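Local coordinates for glycosyl hydrolase family 2, TIM barrel domain protein (Faecalibacterium prausnitzii A2-165, PDB 6ED2), which probably hydrolyses beta-glucuronides as a family 2 glycoside hydrolase, a reaction by which gut microbes can reactivate drugs by freeing them from glucuronide conjugates, at residues Ala418-Met423 with Trp436-Glu441. Numbering follows the deposited sequence.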
loop_
_atom_site.group_PDB
_atom_site.type_symbol
_atom_site.label_atom_id
_atom_site.label_comp_id
_atom_site.label_asym_id
_atom_site.label_seq_id
_atom_site.Cartn_x
_atom_site.Cartn_y
_atom_site.Cartn_z
ATOM N N ALA A 418 -42.264 -13.576 -8.740
ATOM C CA ALA A 418 -42.650 -12.226 -8.328
ATOM C C ALA A 418 -41.542 -11.218 -8.612
ATOM O O ALA A 418 -41.783 -10.156 -9.197
ATOM C CB ALA A 418 -42.997 -12.224 -6.839
ATOM N N ALA A 419 -40.313 -11.543 -8.197
ATOM C CA ALA A 419 -39.171 -10.685 -8.485
ATOM C C ALA A 419 -39.014 -10.459 -9.981
ATOM O O ALA A 419 -38.800 -9.322 -10.430
ATOM C CB ALA A 419 -37.902 -11.303 -7.890
ATOM N N LEU A 420 -39.128 -11.530 -10.774
ATOM C CA LEU A 420 -39.004 -11.402 -12.222
ATOM C C LEU A 420 -40.096 -10.510 -12.786
ATOM O O LEU A 420 -39.852 -9.687 -13.679
ATOM C CB LEU A 420 -39.069 -12.794 -12.870
ATOM C CG LEU A 420 -38.997 -12.855 -14.393
ATOM C CD1 LEU A 420 -37.767 -12.091 -14.917
ATOM C CD2 LEU A 420 -39.017 -14.321 -14.916
ATOM N N THR A 421 -41.324 -10.684 -12.296
ATOM C CA THR A 421 -42.436 -9.884 -12.785
ATOM C C THR A 421 -42.205 -8.414 -12.481
ATOM O O THR A 421 -42.369 -7.549 -13.349
ATOM C CB THR A 421 -43.742 -10.385 -12.146
ATOM O OG1 THR A 421 -43.962 -11.755 -12.523
ATOM C CG2 THR A 421 -44.928 -9.536 -12.583
ATOM N N ASP A 422 -41.815 -8.116 -11.239
ATOM C CA ASP A 422 -41.582 -6.737 -10.831
ATOM C C ASP A 422 -40.398 -6.141 -11.582
ATOM O O ASP A 422 -40.462 -4.994 -12.039
ATOM C CB ASP A 422 -41.380 -6.691 -9.314
ATOM C CG ASP A 422 -42.700 -6.845 -8.562
ATOM O OD1 ASP A 422 -43.736 -6.685 -9.219
ATOM O OD2 ASP A 422 -42.720 -7.142 -7.347
ATOM N N MET A 423 -39.329 -6.915 -11.773
ATOM C CA MET A 423 -38.186 -6.368 -12.491
ATOM C C MET A 423 -38.562 -6.003 -13.921
ATOM O O MET A 423 -38.219 -4.915 -14.411
ATOM C CB MET A 423 -37.012 -7.348 -12.487
ATOM C CG MET A 423 -35.895 -6.846 -13.409
ATOM S SD MET A 423 -34.447 -7.913 -13.528
ATOM C CE MET A 423 -35.137 -9.280 -14.487
ATOM N N TRP A 436 -32.491 -9.997 -20.242
ATOM C CA TRP A 436 -32.872 -10.425 -18.900
ATOM C C TRP A 436 -31.998 -11.594 -18.481
ATOM O O TRP A 436 -31.875 -12.571 -19.222
ATOM C CB TRP A 436 -34.344 -10.870 -18.838
ATOM C CG TRP A 436 -35.300 -9.922 -19.502
ATOM C CD1 TRP A 436 -35.985 -10.118 -20.670
ATOM C CD2 TRP A 436 -35.654 -8.612 -19.043
ATOM N NE1 TRP A 436 -36.769 -9.021 -20.951
ATOM C CE2 TRP A 436 -36.583 -8.083 -19.965
ATOM C CE3 TRP A 436 -35.296 -7.845 -17.928
ATOM C CZ2 TRP A 436 -37.140 -6.809 -19.816
ATOM C CZ3 TRP A 436 -35.866 -6.578 -17.778
ATOM C CH2 TRP A 436 -36.764 -6.076 -18.720
ATOM N N SER A 437 -31.407 -11.512 -17.297
ATOM C CA SER A 437 -30.672 -12.635 -16.736
ATOM C C SER A 437 -31.488 -13.185 -15.578
ATOM O O SER A 437 -31.779 -12.457 -14.630
ATOM C CB SER A 437 -29.272 -12.211 -16.289
ATOM O OG SER A 437 -28.685 -13.241 -15.513
ATOM N N LEU A 438 -31.861 -14.463 -15.652
ATOM C CA LEU A 438 -32.895 -14.989 -14.769
ATOM C C LEU A 438 -32.343 -15.686 -13.533
ATOM O O LEU A 438 -33.089 -15.872 -12.564
ATOM C CB LEU A 438 -33.795 -15.962 -15.540
ATOM C CG LEU A 438 -34.988 -15.423 -16.344
ATOM C CD1 LEU A 438 -34.679 -14.187 -17.115
ATOM C CD2 LEU A 438 -35.516 -16.482 -17.297
ATOM N N LEU A 439 -31.070 -16.084 -13.552
ATOM C CA LEU A 439 -30.404 -16.732 -12.428
ATOM C C LEU A 439 -28.915 -16.466 -12.555
ATOM O O LEU A 439 -28.403 -16.293 -13.666
ATOM C CB LEU A 439 -30.641 -18.255 -12.375
ATOM C CG LEU A 439 -32.029 -18.885 -12.523
ATOM C CD1 LEU A 439 -32.285 -19.227 -13.968
ATOM C CD2 LEU A 439 -32.156 -20.127 -11.651
ATOM N N ASN A 440 -28.221 -16.399 -11.415
ATOM C CA ASN A 440 -26.761 -16.317 -11.411
ATOM C C ASN A 440 -26.208 -17.580 -10.771
ATOM O O ASN A 440 -26.402 -17.813 -9.570
ATOM C CB ASN A 440 -26.227 -15.083 -10.680
ATOM C CG ASN A 440 -24.689 -14.991 -10.753
ATOM O OD1 ASN A 440 -24.117 -14.621 -11.787
ATOM N ND2 ASN A 440 -24.023 -15.355 -9.664
ATOM N N GLU A 441 -25.512 -18.376 -11.570
ATOM C CA GLU A 441 -24.829 -19.577 -11.107
ATOM C C GLU A 441 -25.741 -20.528 -10.320
ATOM O O GLU A 441 -25.421 -20.913 -9.194
ATOM C CB GLU A 441 -23.617 -19.198 -10.269
ATOM C CG GLU A 441 -22.539 -18.482 -11.048
ATOM C CD GLU A 441 -21.293 -18.243 -10.221
ATOM O OE1 GLU A 441 -21.363 -18.363 -8.979
ATOM O OE2 GLU A 441 -20.239 -17.939 -10.810
#
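M423 and W436 make the closest approach between helix segment 418-423 and strand segment 436-441, an instance of how a barrel helix seats on its strand through a few apolar side chains. The side chain of M423 leaves the helix with CG anti to the backbone N (chi1 172°), stays extended through chi2, and then bends at chi3 (71°). That bend brings the terminal methyl CE to 3.7 Å from CE3 on the six-membered ring of W436, which it meets obliquely. The M423 and W436 side chains pass each other while running opposite ways, the indole NE1 being hydrogen-bonded to OD2 of D464.

One turn earlier in the helix, L420 points toward the strand and meets the end of L438, whose CB is not directed at the helix. Here the packing is slacker: only the branch ends come together, CD1 of L420 lying 4.3 Å from CD1 of L438. These two leucines have the nearest CA atoms across the segments, 7.5 Å apart, a gap the side chains span only at their ends. Helix 449-463 covers this part, with L456 against L420 and F457 against L438.

Strand 373-377, helix 409-427 and strand 433-440 form a beta-alpha-beta crossover of the TIM barrel, the two strands being parallel neighbours in its wall. The apolar pairs above therefore fill the layer between that wall and its helical jacket.

All four touching residues are buried, whereas the helix grows more open away from the strand. A418 is exposed, and T421 and D422 are partly so. D422 forms a salt bridge with R26, while at the C-terminal end of the strand and just past it, on the side where TIM barrel active sites open, N440 ND2 and E441 OE2 hydrogen-bond glycerol, probably from the crystallisation liquor.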